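Local coordinates for putative S-adenosyl-L-methionine-dependent Methyltransferase (Methanococcus maripaludis, PDB 3DLC), which binds S-adenosylmethionine on a Rossmann-like methyltransferase fold and probably transfers its methyl group to an acceptor that is not firmly established, at residues 184-189 / 207-212; 37-42 / 197-202; 23-28 / 148-153. All coordinates share one frame; numbering follows the deposited sequence. Where two conformers were deposited one is given.

Contact 1 of 3, residues 184-189 / 207-212; sequences ERFQNV and FWIIIS. With ACT (acetate ion), chain B.
Phe207 reaches Phe186 with the far end of its ring, CZ lying 4.0 Å from Phe186 CD2. The two side chains run at about a right angle, and the rings meet obliquely. Phe207 gets there because its CG is anti to the backbone N (chi1 164°), which carries the ring out from strand 206-211 toward helix 180-193. Two residues on, Ile209 comes closer. Its CD1 methyl, at the end of an extended CG1 branch, nestles 3.7 Å from Phe186 CG and 3.8 Å from Phe186 CB, and also reaches the two ortho carbons. All three side chains are buried and the contact is purely apolar, a helix laid on a sheet as in the alpha/beta layering of the Rossmann-like methyltransferase fold. One residue earlier on the helix, the exposed Arg185 holds an acetate ion, probably from the crystallisation liquor, in a two-pronged grip: NE donates to OXT (3.0 Å, 168° at the hydrogen) and NH2 to O (3.1 Å, 176°), so the carboxylate lies along one edge of the guanidinium. Helix 180-193 packs here on one face of the sheet, where Leu190 of the same helix and Phe131 of helix 127-137 also lie against Ile209. Strand 206-211 itself runs between strands 142-148 and 198-203, and on its other face Trp208 stacks with Tyr145.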
ATOM      1  N   GLU A 184      -8.529  14.169  -7.273  1.00  9.99           N
ATOM      2  CA  GLU A 184      -8.512  15.574  -6.931  0.50 10.11           C
ATOM      3  C   GLU A 184      -7.921  15.834  -5.556  1.00  9.86           C
ATOM      4  O   GLU A 184      -7.083  16.710  -5.339  1.00 10.02           O
ATOM      5  CB  GLU A 184      -9.914  16.149  -6.968  0.50 11.35           C
ATOM      6  CG  GLU A 184      -9.909  17.600  -6.537  0.50 15.01           C
ATOM      7  CD  GLU A 184     -10.769  18.451  -7.406  0.50 15.08           C
ATOM      8  OE1 GLU A 184     -10.572  18.381  -8.636  0.50 30.11           O
ATOM      9  OE2 GLU A 184     -11.588  19.224  -6.876  0.50 31.87           O
ATOM     10  N   ARG A 185      -8.368  15.056  -4.592  1.00 10.06           N
ATOM     11  CA  ARG A 185      -7.897  15.243  -3.225  1.00 10.17           C
ATOM     12  C   ARG A 185      -6.379  15.168  -3.154  1.00 10.00           C
ATOM     13  O   ARG A 185      -5.711  16.024  -2.569  1.00  9.98           O
ATOM     14  CB  ARG A 185      -8.476  14.198  -2.278  1.00 11.15           C
ATOM     15  CG  ARG A 185      -8.049  14.354  -0.821  1.00 12.30           C
ATOM     16  CD  ARG A 185      -8.537  13.258   0.105  1.00 14.09           C
ATOM     17  NE  ARG A 185      -8.128  13.634   1.458  1.00 15.57           N
ATOM     18  CZ  ARG A 185      -7.926  12.820   2.474  1.00 16.60           C
ATOM     19  NH1 ARG A 185      -8.086  11.537   2.352  1.00 17.24           N
ATOM     20  NH2 ARG A 185      -7.541  13.329   3.625  1.00 18.03           N
ATOM     21  N   PHE A 186      -5.839  14.105  -3.734  1.00  9.53           N
ATOM     22  CA  PHE A 186      -4.401  13.855  -3.644  1.00  8.59           C
ATOM     23  C   PHE A 186      -3.560  14.739  -4.546  1.00  9.00           C
ATOM     24  O   PHE A 186      -2.446  15.071  -4.178  1.00  9.94           O
ATOM     25  CB  PHE A 186      -4.106  12.356  -3.682  1.00  9.55           C
ATOM     26  CG  PHE A 186      -4.519  11.696  -2.430  1.00  9.01           C
ATOM     27  CD1 PHE A 186      -3.755  11.865  -1.285  1.00 10.44           C
ATOM     28  CD2 PHE A 186      -5.688  11.008  -2.327  1.00 10.18           C
ATOM     29  CE1 PHE A 186      -4.160  11.328  -0.087  1.00 10.34           C
ATOM     30  CE2 PHE A 186      -6.095  10.463  -1.148  1.00 11.02           C
ATOM     31  CZ  PHE A 186      -5.342  10.620  -0.018  1.00 10.75           C
ATOM     32  N   GLN A 187      -4.104  15.155  -5.685  1.00  8.84           N
ATOM     33  CA  GLN A 187      -3.422  16.157  -6.483  1.00  9.83           C
ATOM     34  C   GLN A 187      -3.234  17.390  -5.601  1.00  9.36           C
ATOM     35  O   GLN A 187      -2.161  17.995  -5.567  1.00  9.42           O
ATOM     36  CB  GLN A 187      -4.279  16.488  -7.727  1.00 12.65           C
ATOM     37  CG  GLN A 187      -4.004  17.616  -8.571  1.00 18.81           C
ATOM     38  CD  GLN A 187      -5.186  17.841  -9.554  1.00 22.78           C
ATOM     39  OE1 GLN A 187      -5.197  18.815 -10.255  1.00 33.67           O
ATOM     40  NE2 GLN A 187      -6.157  16.903  -9.594  1.00 25.78           N
ATOM     41  N   ASN A 188      -4.301  17.784  -4.889  1.00  8.98           N
ATOM     42  CA  ASN A 188      -4.194  18.983  -4.051  1.00  9.69           C
ATOM     43  C   ASN A 188      -3.169  18.829  -2.928  1.00  8.77           C
ATOM     44  O   ASN A 188      -2.405  19.747  -2.630  1.00  9.73           O
ATOM     45  CB  ASN A 188      -5.545  19.374  -3.475  1.00  9.65           C
ATOM     46  CG  ASN A 188      -6.526  19.862  -4.533  1.00 12.77           C
ATOM     47  OD1 ASN A 188      -6.129  20.228  -5.636  1.00 16.60           O
ATOM     48  ND2 ASN A 188      -7.814  19.848  -4.209  1.00 15.21           N
ATOM     49  N   VAL A 189      -3.086  17.639  -2.353  1.00  8.25           N
ATOM     50  CA  VAL A 189      -2.097  17.371  -1.319  1.00  8.78           C
ATOM     51  C   VAL A 189      -0.674  17.490  -1.852  1.00  8.05           C
ATOM     52  O   VAL A 189       0.195  18.161  -1.275  1.00  7.98           O
ATOM     53  CB  VAL A 189      -2.287  15.950  -0.707  1.00  9.61           C
ATOM     54  CG1 VAL A 189      -1.135  15.572   0.234  1.00 11.93           C
ATOM     55  CG2 VAL A 189      -3.630  15.825   0.028  1.00 11.67           C
ATOM     56  N   PHE A 207      -6.633   2.842  -8.381  1.00  7.06           N
ATOM     57  CA  PHE A 207      -6.280   4.258  -8.144  1.00  6.37           C
ATOM     58  C   PHE A 207      -4.872   4.242  -7.565  1.00  6.15           C
ATOM     59  O   PHE A 207      -4.650   3.606  -6.534  1.00  6.14           O
ATOM     60  CB  PHE A 207      -7.242   4.872  -7.129  1.00  7.23           C
ATOM     61  CG  PHE A 207      -6.734   6.175  -6.544  1.00  8.04           C
ATOM     62  CD1 PHE A 207      -6.809   7.360  -7.250  1.00  9.90           C
ATOM     63  CD2 PHE A 207      -6.134   6.214  -5.321  1.00  9.37           C
ATOM     64  CE1 PHE A 207      -6.306   8.527  -6.711  1.00 10.64           C
ATOM     65  CE2 PHE A 207      -5.638   7.406  -4.779  1.00 10.05           C
ATOM     66  CZ  PHE A 207      -5.733   8.533  -5.478  1.00  9.14           C
ATOM     67  N   TRP A 208      -3.918   4.953  -8.184  1.00  5.96           N
ATOM     68  CA  TRP A 208      -2.524   4.896  -7.723  1.00  5.95           C
ATOM     69  C   TRP A 208      -1.840   6.242  -7.902  1.00  6.25           C
ATOM     70  O   TRP A 208      -1.936   6.881  -8.948  1.00  7.20           O
ATOM     71  CB  TRP A 208      -1.744   3.811  -8.459  1.00  6.22           C
ATOM     72  CG  TRP A 208      -2.392   2.455  -8.339  1.00  6.85           C
ATOM     73  CD1 TRP A 208      -3.256   1.879  -9.223  1.00  7.54           C
ATOM     74  CD2 TRP A 208      -2.282   1.552  -7.249  1.00  6.13           C
ATOM     75  NE1 TRP A 208      -3.672   0.664  -8.748  1.00  7.82           N
ATOM     76  CE2 TRP A 208      -3.089   0.438  -7.536  1.00  6.99           C
ATOM     77  CE3 TRP A 208      -1.574   1.571  -6.053  1.00  7.19           C
ATOM     78  CZ2 TRP A 208      -3.181  -0.664  -6.672  1.00  7.88           C
ATOM     79  CZ3 TRP A 208      -1.658   0.466  -5.189  1.00  7.28           C
ATOM     80  CH2 TRP A 208      -2.461  -0.619  -5.512  1.00  8.41           C
ATOM     81  N   ILE A 209      -1.113   6.628  -6.851  1.00  5.94           N
ATOM     82  CA  ILE A 209      -0.316   7.842  -6.783  1.00  6.12           C
ATOM     83  C   ILE A 209       1.129   7.473  -7.046  1.00  5.45           C
ATOM     84  O   ILE A 209       1.722   6.689  -6.306  1.00  6.40           O
ATOM     85  CB  ILE A 209      -0.482   8.488  -5.400  1.00  5.82           C
ATOM     86  CG1 ILE A 209      -1.944   8.873  -5.124  1.00  7.29           C
ATOM     87  CG2 ILE A 209       0.459   9.680  -5.252  1.00  8.18           C
ATOM     88  CD1 ILE A 209      -2.263   9.080  -3.636  1.00  7.79           C
ATOM     89  N   ILE A 210       1.685   8.071  -8.098  1.00  5.86           N
ATOM     90  CA  ILE A 210       3.011   7.723  -8.609  1.00  6.44           C
ATOM     91  C   ILE A 210       3.907   8.958  -8.646  1.00  5.76           C
ATOM     92  O   ILE A 210       3.939   9.742  -9.611  1.00  6.98           O
ATOM     93  CB  ILE A 210       2.891   7.115 -10.029  1.00  6.53           C
ATOM     94  CG1 ILE A 210       1.961   5.905 -10.003  1.00  7.73           C
ATOM     95  CG2 ILE A 210       4.270   6.742 -10.583  1.00  7.77           C
ATOM     96  CD1 ILE A 210       1.604   5.319 -11.353  1.00  9.24           C
ATOM     97  N   ILE A 211       4.616   9.151  -7.550  1.00  6.60           N
ATOM     98  CA  ILE A 211       5.527  10.265  -7.384  1.00  6.60           C
ATOM     99  C   ILE A 211       6.890   9.845  -7.899  1.00  7.33           C
ATOM    100  O   ILE A 211       7.346   8.743  -7.651  1.00  8.13           O
ATOM    101  CB  ILE A 211       5.623  10.655  -5.902  1.00  7.30           C
ATOM    102  CG1 ILE A 211       4.258  11.167  -5.402  1.00  8.56           C
ATOM    103  CG2 ILE A 211       6.726  11.694  -5.667  1.00  9.41           C
ATOM    104  CD1 ILE A 211       4.093  11.102  -3.878  1.00 10.57           C
ATOM    105  N   SER A 212       7.563  10.780  -8.560  1.00  7.80           N
ATOM    106  CA  SER A 212       8.945  10.619  -8.970  1.00  9.51           C
ATOM    107  C   SER A 212       9.776  11.648  -8.268  1.00  9.69           C
ATOM    108  O   SER A 212       9.566  12.819  -8.493  1.00 14.81           O
ATOM    109  CB  SER A 212       9.117  10.890 -10.447  1.00 10.93           C
ATOM    110  OG  SER A 212       8.531   9.895 -11.219  1.00 12.33           O
TER
HETATM  111  C   ACT B 219      -6.688  16.828   2.964  0.75 28.05           C
HETATM  112  O   ACT B 219      -7.102  16.341   4.048  0.75 28.43           O
HETATM  113  OXT ACT B 219      -7.287  16.484   1.904  0.75 24.47           O
HETATM  114  CH3 ACT B 219      -5.538  17.783   2.963  0.75 29.16           C

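Contact 2 of 3, residues 37-42 / 197-202; sequences INRFGI and SYEIIL
NH2 of Arg39, on helix 28-40, makes a long salt bridge to Glu199 OE2 (3.6 Å) on the outermost strand. Arg39 and Ile201 each have two conformers, and the geometry given here holds for the one described. At this length the bridge is a loose pairing of charges, and Glu199 OE1 is hardly farther from Arg39 NH2, at 3.8 Å. OE2 lies at the guanidinium edge, near its plane, while the two flat groups are turned 72° against each other, so the carboxylate does not lie flush against the guanidinium. The side chains come from opposite directions: Arg39, with CG anti to the backbone N (chi1 -163°) and an extended chain as far as NE, spans most of the gap, and Glu199 rises from the strand to meet it. Ile201 lies beside the guanidinium, its CG2 methyl 3.7 Å from Arg39 NH2. At the base of the arginine, CB of Arg39 sits 4.2 Å above the centre of the Phe40 ring. Glu205, in the hairpin turn, adds a weak, long ion pair to NH1. The arrangement is a surface contact across the far end of the sheet, where the antiparallel hairpin 198-203/206-211 completes the seven-stranded 3-2-1-4-5-7-6 order characteristic of class I S-adenosylmethionine-dependent methyltransferases.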
ATOM      1  N   ILE A  37       6.320  -3.963 -11.310  1.00  6.43           N
ATOM      2  CA  ILE A  37       7.577  -4.342 -11.972  1.00  6.88           C
ATOM      3  C   ILE A  37       7.575  -3.878 -13.412  1.00  7.45           C
ATOM      4  O   ILE A  37       8.562  -3.314 -13.904  1.00  7.42           O
ATOM      5  CB  ILE A  37       7.820  -5.866 -11.819  1.00  7.55           C
ATOM      6  CG1 ILE A  37       8.138  -6.176 -10.354  1.00  8.70           C
ATOM      7  CG2 ILE A  37       8.924  -6.336 -12.792  1.00  9.97           C
ATOM      8  CD1 ILE A  37       8.079  -7.633  -9.981  1.00 12.24           C
ATOM      9  N   ASN A  38       6.474  -4.140 -14.099  1.00  7.38           N
ATOM     10  CA  ASN A  38       6.388  -3.793 -15.515  1.00  8.10           C
ATOM     11  C   ASN A  38       6.381  -2.293 -15.727  1.00  7.67           C
ATOM     12  O   ASN A  38       6.948  -1.799 -16.704  1.00  9.85           O
ATOM     13  CB  ASN A  38       5.142  -4.379 -16.144  1.00  8.87           C
ATOM     14  CG  ASN A  38       5.224  -5.878 -16.336  1.00 10.85           C
ATOM     15  OD1 ASN A  38       6.297  -6.475 -16.182  1.00 12.97           O
ATOM     16  ND2 ASN A  38       4.086  -6.512 -16.626  1.00 13.28           N
ATOM     17  N   ARG A  39       5.748  -1.549 -14.824  1.00  7.47           N
ATOM     18  CA  ARG A  39       5.610  -0.130 -15.034  0.52  8.07           C
ATOM     19  C   ARG A  39       6.939   0.633 -14.891  1.00 10.01           C
ATOM     20  O   ARG A  39       7.213   1.534 -15.661  1.00 10.10           O
ATOM     21  CB  ARG A  39       4.522   0.399 -14.109  0.52  7.49           C
ATOM     22  CG  ARG A  39       4.041   1.736 -14.526  0.52  7.20           C
ATOM     23  CD  ARG A  39       2.817   2.203 -13.749  0.52  7.52           C
ATOM     24  NE  ARG A  39       2.498   3.541 -14.180  0.52  6.54           N
ATOM     25  CZ  ARG A  39       1.341   3.957 -14.694  0.52  8.59           C
ATOM     26  NH1 ARG A  39       0.227   3.234 -14.675  0.52  7.08           N
ATOM     27  NH2 ARG A  39       1.279   5.185 -15.126  0.52  7.93           N
ATOM     28  N   PHE A  40       7.701   0.338 -13.808  1.00  9.61           N
ATOM     29  CA  PHE A  40       8.889   1.074 -13.517  1.00  8.65           C
ATOM     30  C   PHE A  40      10.187   0.396 -13.844  1.00  8.39           C
ATOM     31  O   PHE A  40      11.198   1.073 -13.942  1.00  9.72           O
ATOM     32  CB  PHE A  40       8.897   1.485 -12.050  1.00  8.88           C
ATOM     33  CG  PHE A  40       7.627   2.146 -11.585  1.00  8.23           C
ATOM     34  CD1 PHE A  40       7.192   3.331 -12.134  1.00  8.94           C
ATOM     35  CD2 PHE A  40       6.851   1.556 -10.622  1.00 10.04           C
ATOM     36  CE1 PHE A  40       6.034   3.924 -11.706  1.00  9.70           C
ATOM     37  CE2 PHE A  40       5.683   2.138 -10.187  1.00 12.97           C
ATOM     38  CZ  PHE A  40       5.273   3.330 -10.737  1.00 12.09           C
ATOM     39  N   GLY A  41      10.190  -0.911 -14.027  1.00  7.85           N
ATOM     40  CA  GLY A  41      11.441  -1.592 -14.319  1.00  8.79           C
ATOM     41  C   GLY A  41      12.421  -1.638 -13.161  1.00  8.85           C
ATOM     42  O   GLY A  41      13.610  -1.891 -13.391  1.00 10.77           O
ATOM     43  N   ILE A  42      11.940  -1.386 -11.936  1.00  8.99           N
ATOM     44  CA  ILE A  42      12.757  -1.462 -10.711  1.00  9.47           C
ATOM     45  C   ILE A  42      12.582  -2.861 -10.163  1.00  8.66           C
ATOM     46  O   ILE A  42      11.455  -3.278  -9.884  1.00  9.73           O
ATOM     47  CB  ILE A  42      12.385  -0.404  -9.653  1.00  9.34           C
ATOM     48  CG1 ILE A  42      12.229   1.010 -10.252  1.00  9.24           C
ATOM     49  CG2 ILE A  42      13.447  -0.396  -8.562  1.00 10.11           C
ATOM     50  CD1 ILE A  42      11.463   1.978  -9.348  1.00 12.39           C
ATOM     51  N   SER A 197       7.139  16.430  -9.967  1.00  6.94           N
ATOM     52  CA  SER A 197       6.832  15.360 -10.929  1.00  6.98           C
ATOM     53  C   SER A 197       6.025  14.245 -10.298  1.00  6.76           C
ATOM     54  O   SER A 197       6.469  13.594  -9.388  1.00  7.30           O
ATOM     55  CB  SER A 197       8.153  14.787 -11.441  1.00  8.24           C
ATOM     56  OG  SER A 197       7.941  13.793 -12.412  1.00 13.11           O
ATOM     57  N   TYR A 198       4.831  14.032 -10.845  1.00  6.84           N
ATOM     58  CA  TYR A 198       3.992  12.893 -10.440  1.00  7.15           C
ATOM     59  C   TYR A 198       2.949  12.585 -11.495  1.00  6.91           C
ATOM     60  O   TYR A 198       2.638  13.403 -12.364  1.00  7.22           O
ATOM     61  CB  TYR A 198       3.307  13.136  -9.063  1.00  7.54           C
ATOM     62  CG  TYR A 198       2.266  14.252  -9.024  1.00  7.94           C
ATOM     63  CD1 TYR A 198       1.018  14.095  -9.584  1.00  7.60           C
ATOM     64  CD2 TYR A 198       2.516  15.445  -8.392  1.00  8.03           C
ATOM     65  CE1 TYR A 198       0.058  15.111  -9.530  1.00  8.83           C
ATOM     66  CE2 TYR A 198       1.577  16.467  -8.344  1.00  7.92           C
ATOM     67  CZ  TYR A 198       0.338  16.286  -8.889  1.00  8.01           C
ATOM     68  OH  TYR A 198      -0.617  17.283  -8.912  1.00  9.56           O
ATOM     69  N   GLU A 199       2.407  11.378 -11.372  1.00  6.59           N
ATOM     70  CA  GLU A 199       1.210  10.967 -12.053  1.00  6.92           C
ATOM     71  C   GLU A 199       0.240  10.434 -10.994  1.00  6.27           C
ATOM     72  O   GLU A 199       0.665   9.765 -10.059  1.00  7.47           O
ATOM     73  CB  GLU A 199       1.465   9.778 -13.000  1.00  8.45           C
ATOM     74  CG  GLU A 199       2.471   9.987 -14.084  1.00  9.66           C
ATOM     75  CD  GLU A 199       2.968   8.662 -14.632  1.00 10.13           C
ATOM     76  OE1 GLU A 199       3.582   7.923 -13.825  1.00 12.22           O
ATOM     77  OE2 GLU A 199       2.725   8.369 -15.809  1.00 11.95           O
ATOM     78  N   ILE A 200      -1.038  10.721 -11.133  1.00  7.15           N
ATOM     79  CA  ILE A 200      -2.080  10.074 -10.315  1.00  6.80           C
ATOM     80  C   ILE A 200      -2.985   9.433 -11.330  1.00  7.33           C
ATOM     81  O   ILE A 200      -3.523  10.122 -12.191  1.00  8.81           O
ATOM     82  CB  ILE A 200      -2.815  11.018  -9.386  1.00  8.16           C
ATOM     83  CG1 ILE A 200      -1.843  11.706  -8.424  1.00  8.20           C
ATOM     84  CG2 ILE A 200      -3.858  10.265  -8.600  1.00  9.74           C
ATOM     85  CD1 ILE A 200      -2.488  12.762  -7.528  1.00 11.40           C
ATOM     86  N   ILE A 201      -3.137   8.122 -11.246  1.00  6.71           N
ATOM     87  CA  ILE A 201      -3.868   7.335 -12.248  0.51  7.29           C
ATOM     88  C   ILE A 201      -5.110   6.690 -11.677  1.00  7.22           C
ATOM     89  O   ILE A 201      -5.187   6.360 -10.479  1.00  7.79           O
ATOM     90  CB  ILE A 201      -3.012   6.198 -12.879  0.51  6.86           C
ATOM     91  CG1 ILE A 201      -2.634   5.139 -11.857  0.51  7.78           C
ATOM     92  CG2 ILE A 201      -1.742   6.755 -13.584  0.51  9.15           C
ATOM     93  CD1 ILE A 201      -1.955   3.971 -12.521  0.51  9.79           C
ATOM     94  N   LEU A 202      -6.077   6.483 -12.552  1.00  7.47           N
ATOM     95  CA  LEU A 202      -7.305   5.798 -12.219  1.00  7.40           C
ATOM     96  C   LEU A 202      -7.722   4.998 -13.433  1.00  7.56           C
ATOM     97  O   LEU A 202      -7.929   5.544 -14.495  1.00  9.03           O
ATOM     98  CB  LEU A 202      -8.375   6.805 -11.805  1.00  8.16           C
ATOM     99  CG  LEU A 202      -9.753   6.279 -11.533  1.00 10.34           C
ATOM    100  CD1 LEU A 202      -9.784   5.365 -10.341  1.00 13.16           C
ATOM    101  CD2 LEU A 202     -10.717   7.475 -11.361  1.00 13.25           C
TER

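Contact 3 of 3, residues 23-28 / 148-153; sequences TLFAPI and GGFGNK
Phe25 and Phe150 form the aromatic part of this buried contact, a T-shaped pair in which the edge of Phe150 addresses the face of Phe25. Their ring planes stand at 80° and the centroids are 5.5 Å apart. Phe150 CE1 comes down toward the rim of the Phe25 ring and lies 3.9 Å from Phe25 CE1; Phe150 has two conformers, and the T-shaped pair holds for this one. The aliphatic part belongs to Ile28, which runs alongside Phe150 in the same direction, with CD1 4.0 Å from Phe150 CD1. The branch is set by a chi1 of 77°, which places CG1 between the backbone N and the carbonyl carbon and leaves CG2 to lean on the opposing main chain, 3.4 Å from Phe150 O. CD1 of Ile28 also touches Gly149 O, at 3.9 Å. An alanine at Ile28 is likely to open a gap beside the Phe150 ring and leave that ring freer to shift against Phe25. Local bonds shape the loops: a type I turn runs from Thr23 to Ala26, with Phe25 at its third position, and Asn152 N-caps helix 153-166, OD1 bonding to Leu155 N. Arg118, which binds S-adenosylmethionine, makes a cation-pi pair with Phe150 and donates from NE to Gly149 O. The Phe25 side chain lies about 5 Å from the bound cofactor, whose pocket these loops border. They meet beside strand 112-118, with Ile159 of helix 153-166 against Phe25 and Ile28, and helix 11-22 adding Met17 and Ile20 around Phe25.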
ATOM      1  N   THR A  23      -7.623 -15.572   0.576  1.00  8.24           N
ATOM      2  CA  THR A  23      -8.721 -16.183  -0.164  1.00  8.54           C
ATOM      3  C   THR A  23      -9.175 -15.298  -1.320  1.00  8.63           C
ATOM      4  O   THR A  23      -8.570 -15.289  -2.395  1.00  9.20           O
ATOM      5  CB  THR A  23      -9.874 -16.630   0.792  1.00 10.21           C
ATOM      6  OG1 THR A  23     -10.435 -15.517   1.489  1.00  9.41           O
ATOM      7  CG2 THR A  23      -9.417 -17.700   1.769  1.00 11.24           C
ATOM      8  N   LEU A  24     -10.217 -14.543  -1.104  1.00  8.41           N
ATOM      9  CA  LEU A  24     -10.830 -13.755  -2.162  1.00  9.05           C
ATOM     10  C   LEU A  24      -9.855 -12.796  -2.847  1.00  8.93           C
ATOM     11  O   LEU A  24      -9.868 -12.660  -4.066  1.00  9.40           O
ATOM     12  CB  LEU A  24     -11.975 -12.971  -1.550  1.00 10.54           C
ATOM     13  CG  LEU A  24     -12.793 -12.186  -2.535  1.00 13.35           C
ATOM     14  CD1 LEU A  24     -13.396 -13.100  -3.605  1.00 13.77           C
ATOM     15  CD2 LEU A  24     -13.847 -11.407  -1.783  1.00 15.65           C
ATOM     16  N   PHE A  25      -8.999 -12.133  -2.078  1.00  7.77           N
ATOM     17  CA  PHE A  25      -8.070 -11.170  -2.662  1.00  7.58           C
ATOM     18  C   PHE A  25      -6.761 -11.791  -3.146  1.00  7.62           C
ATOM     19  O   PHE A  25      -5.971 -11.132  -3.812  1.00  8.46           O
ATOM     20  CB  PHE A  25      -7.687 -10.054  -1.674  1.00  7.43           C
ATOM     21  CG  PHE A  25      -8.724  -9.021  -1.391  1.00  7.96           C
ATOM     22  CD1 PHE A  25     -10.031  -9.125  -1.808  1.00  8.92           C
ATOM     23  CD2 PHE A  25      -8.367  -7.940  -0.627  1.00  8.54           C
ATOM     24  CE1 PHE A  25     -10.959  -8.156  -1.436  1.00  9.73           C
ATOM     25  CE2 PHE A  25      -9.301  -6.977  -0.277  1.00 10.13           C
ATOM     26  CZ  PHE A  25     -10.566  -7.057  -0.693  1.00  9.82           C
ATOM     27  N   ALA A  26      -6.519 -13.054  -2.817  1.00  8.31           N
ATOM     28  CA  ALA A  26      -5.200 -13.632  -3.096  1.00  8.01           C
ATOM     29  C   ALA A  26      -4.664 -13.376  -4.515  1.00  8.06           C
ATOM     30  O   ALA A  26      -3.487 -13.057  -4.678  1.00  8.05           O
ATOM     31  CB  ALA A  26      -5.153 -15.133  -2.790  1.00  9.40           C
ATOM     32  N   PRO A  27      -5.482 -13.533  -5.563  1.00  8.11           N
ATOM     33  CA  PRO A  27      -4.922 -13.354  -6.899  1.00  8.19           C
ATOM     34  C   PRO A  27      -4.472 -11.940  -7.255  1.00  7.84           C
ATOM     35  O   PRO A  27      -3.666 -11.755  -8.177  1.00  8.42           O
ATOM     36  CB  PRO A  27      -6.061 -13.756  -7.828  1.00 10.25           C
ATOM     37  CG  PRO A  27      -7.191 -13.950  -7.063  1.00 15.30           C
ATOM     38  CD  PRO A  27      -6.870 -14.011  -5.613  1.00  9.57           C
ATOM     39  N   ILE A  28      -4.953 -10.948  -6.510  1.00  7.18           N
ATOM     40  CA  ILE A  28      -4.616  -9.573  -6.892  1.00  7.05           C
ATOM     41  C   ILE A  28      -3.164  -9.245  -6.605  1.00  6.91           C
ATOM     42  O   ILE A  28      -2.577  -8.401  -7.292  1.00  7.44           O
ATOM     43  CB  ILE A  28      -5.522  -8.525  -6.233  1.00  7.30           C
ATOM     44  CG1 ILE A  28      -5.180  -8.254  -4.777  1.00  7.74           C
ATOM     45  CG2 ILE A  28      -7.003  -8.909  -6.439  1.00  8.53           C
ATOM     46  CD1 ILE A  28      -6.164  -7.368  -4.062  1.00  9.05           C
ATOM     47  N   GLY A 148      -4.971   1.930  -4.258  1.00  6.23           N
ATOM     48  CA  GLY A 148      -5.744   0.709  -4.034  1.00  6.62           C
ATOM     49  C   GLY A 148      -6.333   0.171  -5.298  1.00  6.55           C
ATOM     50  O   GLY A 148      -6.342   0.840  -6.304  1.00  7.94           O
ATOM     51  N   GLY A 149      -6.814  -1.056  -5.242  1.00  8.32           N
ATOM     52  CA  GLY A 149      -7.374  -1.688  -6.403  1.00  8.78           C
ATOM     53  C   GLY A 149      -7.142  -3.180  -6.395  1.00  7.34           C
ATOM     54  O   GLY A 149      -6.686  -3.775  -5.417  1.00  7.05           O
ATOM     55  N   PHE A 150      -7.443  -3.752  -7.555  1.00  7.26           N
ATOM     56  CA  PHE A 150      -7.497  -5.199  -7.740  0.83  7.47           C
ATOM     57  C   PHE A 150      -6.628  -5.738  -8.855  1.00  8.23           C
ATOM     58  O   PHE A 150      -6.717  -6.890  -9.180  1.00 10.56           O
ATOM     59  CB  PHE A 150      -8.964  -5.655  -7.830  0.83  8.05           C
ATOM     60  CG  PHE A 150      -9.725  -5.250  -6.623  0.83  8.81           C
ATOM     61  CD1 PHE A 150      -9.668  -6.011  -5.464  0.83  9.60           C
ATOM     62  CD2 PHE A 150     -10.335  -3.993  -6.558  0.83 12.55           C
ATOM     63  CE1 PHE A 150     -10.290  -5.612  -4.300  0.83 10.47           C
ATOM     64  CE2 PHE A 150     -10.932  -3.562  -5.373  0.83 13.97           C
ATOM     65  CZ  PHE A 150     -10.923  -4.386  -4.247  0.83 14.66           C
ATOM     66  N   GLY A 151      -5.799  -4.876  -9.423  1.00  9.02           N
ATOM     67  CA  GLY A 151      -4.823  -5.295 -10.416  1.00  9.85           C
ATOM     68  C   GLY A 151      -5.289  -5.325 -11.859  1.00  8.62           C
ATOM     69  O   GLY A 151      -4.530  -4.932 -12.740  1.00  9.04           O
ATOM     70  N   ASN A 152      -6.487  -5.853 -12.111  1.00  8.76           N
ATOM     71  CA  ASN A 152      -7.037  -5.798 -13.458  1.00  9.02           C
ATOM     72  C   ASN A 152      -8.560  -5.842 -13.383  1.00  8.46           C
ATOM     73  O   ASN A 152      -9.151  -6.057 -12.320  1.00  8.74           O
ATOM     74  CB  ASN A 152      -6.421  -6.879 -14.339  1.00  9.98           C
ATOM     75  CG  ASN A 152      -6.757  -8.289 -13.892  1.00 10.21           C
ATOM     76  OD1 ASN A 152      -7.890  -8.572 -13.530  1.00 11.18           O
ATOM     77  ND2 ASN A 152      -5.776  -9.196 -13.964  1.00 11.44           N
ATOM     78  N   LYS A 153      -9.200  -5.622 -14.526  1.00  8.67           N
ATOM     79  CA  LYS A 153     -10.648  -5.530 -14.557  1.00  9.44           C
ATOM     80  C   LYS A 153     -11.332  -6.834 -14.193  1.00  9.39           C
ATOM     81  O   LYS A 153     -12.363  -6.829 -13.520  1.00  9.72           O
ATOM     82  CB  LYS A 153     -11.105  -5.097 -15.947  1.00 10.99           C
ATOM     83  CG  LYS A 153     -12.591  -4.901 -16.083  1.00 13.50           C
ATOM     84  CD  LYS A 153     -12.976  -4.484 -17.488  1.00 15.84           C
ATOM     85  CE  LYS A 153     -14.429  -4.150 -17.611  1.00 21.48           C
ATOM     86  NZ  LYS A 153     -14.722  -3.666 -18.984  1.00 26.36           N
TER

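Contacts 1 and 3 are buried, whereas contact 2 lies at the surface. Contacts 1 and 2 share the hairpin of strands 198-203 and 206-211: Ile210 N lies 2.8 Å from Glu199 O, probably a hydrogen bond, which pairs the two strands; helix 180-193 packs on one of them and helix 28-40 reaches the other. Contact 3 adjoins contact 1 through a probable hydrogen bond between Gly148 N and Phe207 O (2.8 Å), but has no touch with contact 2. Chemistry follows place: aliphatic and aromatic packing under the helix, a loose ion pair outside, and aromatic and main-chain contacts in the loops next to the cofactor site, where Arg118 participates.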